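Side-chain contacts in putative Zn-dependent Alcohol Dehydrogenase (Rhodobacter sphaeroides, PDB 3IV6), which binds S-adenosylmethionine in a Rossmann-like domain and is probably a methyltransferase, despite its name as a putative zinc-dependent alcohol dehydrogenase: residues A[170-173]-A[179-182]; A[240-245]-A[250-255]. One frame throughout, in Å; residues are numbered along the deposited sequence.

Interaction 1: A[170-173]-A[179-182]; sequences AKFF and TFHF
The rings of F173 and F180 form an offset stack, with centroids 4.4 Å apart and planes inclined by 29°. F173 CD1 lies over the centre of the F180 ring, 3.3 Å above its plane. The torsions bring the rings together from the two strands: CG of F173 stands anti to its backbone N (chi1 172°), CG of F180 anti to its carbonyl carbon. The two residues are a non-hydrogen-bonded antiparallel pair of a beta hairpin, and their side chains leave the same face. The F172 ring touches F180 more lightly, running beside it and pointing the same way, with F180 CD1 near the F172 ring plane, 4.1 Å from F172 CD2. A single backbone bond ties the segments, from H181 N to F172 O, at 2.7 Å and nearly straight (171°). On the more open side, the H181 side chain leads away from 170-173, and T179 directs its CB away too, its OG1 bonding to T215. Away from the S-adenosylmethionine pocket, D156, L159 and I160 of helix 154-164 pack against F180, whose backbone bonds to E214. Strand 179-181 is thus the middle of a three-stranded antiparallel sheet, between 173-174 and 213-215.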
loop_
_atom_site.group_PDB
_atom_site.type_symbol
_atom_site.label_atom_id
_atom_site.label_comp_id
_atom_site.label_asym_id
_atom_site.label_seq_id
_atom_site.Cartn_x
_atom_site.Cartn_y
_atom_site.Cartn_z
ATOM N N ALA A 170 10.066 23.220 -5.157
ATOM C CA ALA A 170 9.876 22.723 -6.524
ATOM C C ALA A 170 10.827 21.590 -6.922
ATOM O O ALA A 170 10.528 20.819 -7.818
ATOM C CB ALA A 170 9.956 23.858 -7.516
ATOM N N LYS A 171 11.965 21.492 -6.253
ATOM C CA LYS A 171 12.968 20.473 -6.574
ATOM C C LYS A 171 12.536 19.033 -6.216
ATOM O O LYS A 171 13.011 18.071 -6.819
ATOM C CB LYS A 171 14.314 20.841 -5.916
ATOM C CG LYS A 171 15.425 19.822 -6.073
ATOM C CD LYS A 171 16.642 20.250 -5.276
ATOM C CE LYS A 171 17.571 19.102 -5.013
ATOM N NZ LYS A 171 17.805 18.453 -6.301
ATOM N N PHE A 172 11.643 18.898 -5.237
ATOM C CA PHE A 172 11.212 17.590 -4.746
ATOM C C PHE A 172 9.683 17.439 -4.616
ATOM O O PHE A 172 9.188 16.398 -4.173
ATOM C CB PHE A 172 11.884 17.263 -3.410
ATOM C CG PHE A 172 11.432 18.135 -2.259
ATOM C CD1 PHE A 172 12.235 19.159 -1.795
ATOM C CD2 PHE A 172 10.195 17.937 -1.643
ATOM C CE1 PHE A 172 11.825 19.968 -0.728
ATOM C CE2 PHE A 172 9.776 18.744 -0.574
ATOM C CZ PHE A 172 10.590 19.758 -0.120
ATOM N N PHE A 173 8.936 18.468 -4.996
ATOM C CA PHE A 173 7.497 18.340 -5.003
ATOM C C PHE A 173 6.842 18.911 -6.267
ATOM O O PHE A 173 6.984 20.097 -6.589
ATOM C CB PHE A 173 6.906 18.965 -3.750
ATOM C CG PHE A 173 5.395 19.054 -3.767
ATOM C CD1 PHE A 173 4.607 17.905 -3.635
ATOM C CD2 PHE A 173 4.755 20.287 -3.892
ATOM C CE1 PHE A 173 3.208 17.989 -3.628
ATOM C CE2 PHE A 173 3.364 20.370 -3.889
ATOM C CZ PHE A 173 2.597 19.218 -3.760
ATOM N N THR A 179 3.238 14.896 -6.332
ATOM C CA THR A 179 4.190 13.845 -6.052
ATOM C C THR A 179 5.383 14.386 -5.299
ATOM O O THR A 179 5.961 15.377 -5.702
ATOM C CB THR A 179 4.701 13.200 -7.342
ATOM O OG1 THR A 179 3.590 12.801 -8.141
ATOM C CG2 THR A 179 5.524 11.981 -7.042
ATOM N N PHE A 180 5.752 13.725 -4.208
ATOM C CA PHE A 180 6.959 14.058 -3.475
ATOM C C PHE A 180 8.133 13.150 -3.836
ATOM O O PHE A 180 7.954 11.946 -4.021
ATOM C CB PHE A 180 6.704 13.929 -1.994
ATOM C CG PHE A 180 5.911 15.056 -1.412
ATOM C CD1 PHE A 180 6.504 16.280 -1.149
ATOM C CD2 PHE A 180 4.587 14.874 -1.078
ATOM C CE1 PHE A 180 5.786 17.301 -0.593
ATOM C CE2 PHE A 180 3.856 15.906 -0.529
ATOM C CZ PHE A 180 4.459 17.118 -0.286
ATOM N N HIS A 181 9.326 13.739 -3.969
ATOM C CA HIS A 181 10.576 12.963 -4.025
ATOM C C HIS A 181 11.417 13.178 -2.777
ATOM O O HIS A 181 12.088 14.195 -2.663
ATOM C CB HIS A 181 11.424 13.335 -5.222
ATOM C CG HIS A 181 12.376 12.256 -5.603
ATOM N ND1 HIS A 181 12.933 12.154 -6.861
ATOM C CD2 HIS A 181 12.824 11.187 -4.903
ATOM C CE1 HIS A 181 13.704 11.080 -6.908
ATOM N NE2 HIS A 181 13.646 10.470 -5.737
ATOM N N PHE A 182 11.391 12.254 -1.832
ATOM C CA PHE A 182 11.959 12.587 -0.522
ATOM C C PHE A 182 13.494 12.751 -0.518
ATOM O O PHE A 182 14.045 13.699 0.059
ATOM C CB PHE A 182 11.515 11.547 0.508
ATOM C CG PHE A 182 10.049 11.325 0.525
ATOM C CD1 PHE A 182 9.183 12.325 0.986
ATOM C CD2 PHE A 182 9.525 10.125 0.063
ATOM C CE1 PHE A 182 7.803 12.128 1.002
ATOM C CE2 PHE A 182 8.161 9.916 0.054
ATOM C CZ PHE A 182 7.286 10.927 0.538
#

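Interaction 2: A[240-245]-A[250-255]; sequences EKAVEL and NTMLYQ
Q255 meets both E240 and K241 at a classic beta bulge in the hairpin formed by strands 237-244 and 251-258. Its NE2 donates to E240 OE1 at 2.9 Å, an almost straight bond (169°) in which the oxygen lies close to the amide plane and is approached nearly along its C-O axis. Carboxylate and amide planes are 85° apart, close to perpendicular. With CG anti to the backbone N (chi1 168°) and an extended chain beyond it, Q255 reaches between its two partners, and K241 CE crosses near Q255 OE1. The backbone has the same two-to-one pairing: Q255 O accepts from K241 N and, weakly, from E240 N, while Q255 N donates to K241 O at 2.9 Å. Regular antiparallel pairing follows, V243 and L253 exchanging two backbone bonds of 2.8 Å each, N to O. On the face of A242 and Y254, the selenomethionine M252, bent at chi2 and chi3, lays SE along the backbone of V243 and E244, 3.7 Å from E244 N. Past the last bridge, L245 N bonds to T251 O, L245 CD2 packs against L253 CB, and L245 CD1 touches T251 CG2 at 3.5 Å.

Outward, E240 OE2 is held by S257 and R259, which fixes the carboxylate that Q255 meets; R145 NE bonds weakly to Q255 OE1. Helix 33-39 covers L253 through I38 and F39, while Y254 OH bonds to D219 OD1.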
loop_
_atom_site.group_PDB
_atom_site.type_symbol
_atom_site.label_atom_id
_atom_site.label_comp_id
_atom_site.label_asym_id
_atom_site.label_seq_id
_atom_site.Cartn_x
_atom_site.Cartn_y
_atom_site.Cartn_z
ATOM N N GLU A 240 -17.830 -0.165 -7.029
ATOM C CA GLU A 240 -18.998 -0.639 -6.314
ATOM C C GLU A 240 -19.276 0.144 -5.060
ATOM O O GLU A 240 -20.432 0.377 -4.703
ATOM C CB GLU A 240 -18.812 -2.093 -5.939
ATOM C CG GLU A 240 -18.656 -2.973 -7.185
ATOM C CD GLU A 240 -18.227 -4.383 -6.912
ATOM O OE1 GLU A 240 -18.378 -4.876 -5.793
ATOM O OE2 GLU A 240 -17.732 -5.009 -7.840
ATOM N N LYS A 241 -18.230 0.556 -4.366
ATOM C CA LYS A 241 -18.439 1.429 -3.216
ATOM C C LYS A 241 -17.177 2.048 -2.688
ATOM O O LYS A 241 -16.073 1.705 -3.113
ATOM C CB LYS A 241 -19.279 0.776 -2.097
ATOM C CG LYS A 241 -18.671 -0.394 -1.373
ATOM C CD LYS A 241 -19.581 -0.839 -0.244
ATOM C CE LYS A 241 -19.037 -2.041 0.498
ATOM N NZ LYS A 241 -19.736 -2.260 1.816
ATOM N N ALA A 242 -17.360 2.970 -1.758
ATOM C CA ALA A 242 -16.264 3.760 -1.237
ATOM C C ALA A 242 -16.650 4.215 0.149
ATOM O O ALA A 242 -17.559 4.996 0.299
ATOM C CB ALA A 242 -16.023 4.939 -2.128
ATOM N N VAL A 243 -15.959 3.740 1.164
ATOM C CA VAL A 243 -16.356 4.083 2.512
ATOM C C VAL A 243 -15.261 4.768 3.356
ATOM O O VAL A 243 -14.135 4.305 3.404
ATOM C CB VAL A 243 -16.827 2.809 3.202
ATOM C CG1 VAL A 243 -17.322 3.108 4.593
ATOM C CG2 VAL A 243 -17.902 2.233 2.373
ATOM N N GLU A 244 -15.621 5.868 4.009
ATOM C CA GLU A 244 -14.697 6.573 4.891
ATOM C C GLU A 244 -14.481 5.804 6.190
ATOM O O GLU A 244 -15.425 5.561 6.942
ATOM C CB GLU A 244 -15.212 7.981 5.192
ATOM C CG GLU A 244 -16.573 8.013 5.870
ATOM C CD GLU A 244 -17.017 9.420 6.218
ATOM O OE1 GLU A 244 -18.239 9.679 6.207
ATOM O OE2 GLU A 244 -16.144 10.268 6.501
ATOM N N LEU A 245 -13.233 5.426 6.449
ATOM C CA LEU A 245 -12.925 4.487 7.520
ATOM C C LEU A 245 -12.942 5.177 8.880
ATOM O O LEU A 245 -12.592 6.351 8.996
ATOM C CB LEU A 245 -11.563 3.832 7.281
ATOM C CG LEU A 245 -11.505 2.772 6.179
ATOM C CD1 LEU A 245 -10.116 2.159 6.095
ATOM C CD2 LEU A 245 -12.557 1.697 6.411
ATOM N N ASN A 250 -8.489 10.111 7.620
ATOM C CA ASN A 250 -9.101 10.495 6.353
ATOM C C ASN A 250 -8.888 9.446 5.267
ATOM O O ASN A 250 -8.442 9.762 4.164
ATOM C CB ASN A 250 -8.564 11.850 5.888
ATOM C CG ASN A 250 -9.520 12.565 4.952
ATOM O OD1 ASN A 250 -10.731 12.576 5.171
ATOM N ND2 ASN A 250 -8.977 13.166 3.899
ATOM N N THR A 251 -9.209 8.196 5.587
ATOM C CA THR A 251 -8.836 7.069 4.741
ATOM C C THR A 251 -10.067 6.411 4.126
ATOM O O THR A 251 -10.901 5.848 4.834
ATOM C CB THR A 251 -8.040 6.012 5.528
ATOM O OG1 THR A 251 -6.691 6.462 5.710
ATOM C CG2 THR A 251 -8.031 4.686 4.782
HETATM N N MSE A 252 -10.173 6.487 2.803
HETATM C CA MSE A 252 -11.309 5.913 2.092
HETATM C C MSE A 252 -10.988 4.513 1.579
HETATM O O MSE A 252 -9.942 4.290 0.968
HETATM C CB MSE A 252 -11.724 6.816 0.930
HETATM C CG MSE A 252 -12.994 6.371 0.221
HETATM SE SE MSE A 252 -14.557 7.406 0.759
HETATM C CE MSE A 252 -13.873 9.196 0.403
ATOM N N LEU A 253 -11.894 3.574 1.831
ATOM C CA LEU A 253 -11.766 2.223 1.298
ATOM C C LEU A 253 -12.616 2.042 0.045
ATOM O O LEU A 253 -13.797 2.385 0.029
ATOM C CB LEU A 253 -12.162 1.190 2.356
ATOM C CG LEU A 253 -12.316 -0.252 1.870
ATOM C CD1 LEU A 253 -11.063 -0.710 1.139
ATOM C CD2 LEU A 253 -12.630 -1.180 3.034
ATOM N N TYR A 254 -12.006 1.500 -1.004
ATOM C CA TYR A 254 -12.645 1.444 -2.323
ATOM C C TYR A 254 -12.764 0.023 -2.744
ATOM O O TYR A 254 -11.753 -0.686 -2.774
ATOM C CB TYR A 254 -11.798 2.126 -3.407
ATOM C CG TYR A 254 -11.599 3.570 -3.159
ATOM C CD1 TYR A 254 -12.360 4.517 -3.839
ATOM C CD2 TYR A 254 -10.673 4.003 -2.217
ATOM C CE1 TYR A 254 -12.195 5.867 -3.610
ATOM C CE2 TYR A 254 -10.490 5.376 -1.967
ATOM C CZ TYR A 254 -11.267 6.307 -2.671
ATOM O OH TYR A 254 -11.142 7.656 -2.448
ATOM N N GLN A 255 -13.986 -0.369 -3.105
ATOM C CA GLN A 255 -14.281 -1.723 -3.562
ATOM C C GLN A 255 -14.626 -1.632 -5.035
ATOM O O GLN A 255 -15.520 -0.887 -5.438
ATOM C CB GLN A 255 -15.424 -2.322 -2.740
ATOM C CG GLN A 255 -16.004 -3.612 -3.307
ATOM C CD GLN A 255 -16.993 -4.253 -2.356
ATOM O OE1 GLN A 255 -16.757 -4.305 -1.153
ATOM N NE2 GLN A 255 -18.115 -4.739 -2.889
HETATM O O HOH W 1 -10.639 7.628 7.978
#

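Overall arrangement
Both contacts are antiparallel and local in sequence, yet they belong to different sheets, with centres 27 Å apart and nearest atoms about 14 Å apart. Interaction 2 closes the edge of a seven-stranded mixed sheet whose strand order, 3-2-1-4-5-7-6, is that of class I S-adenosylmethionine methyltransferases; its inner strand pairs with 143-149, and the T251 side chain is about 9 Å from the bound S-adenosylmethionine. It is the more central, 14 Å from the chain centre; interaction 1 is peripheral, at 20 Å, in a small separate sheet. Their chemistry differs: 170-173 and 179-182 rely on aromatic packing with one backbone bond, burying 287 Å², whereas interaction 2 combines a backbone ladder with a polar side-chain bond and buries 565 Å².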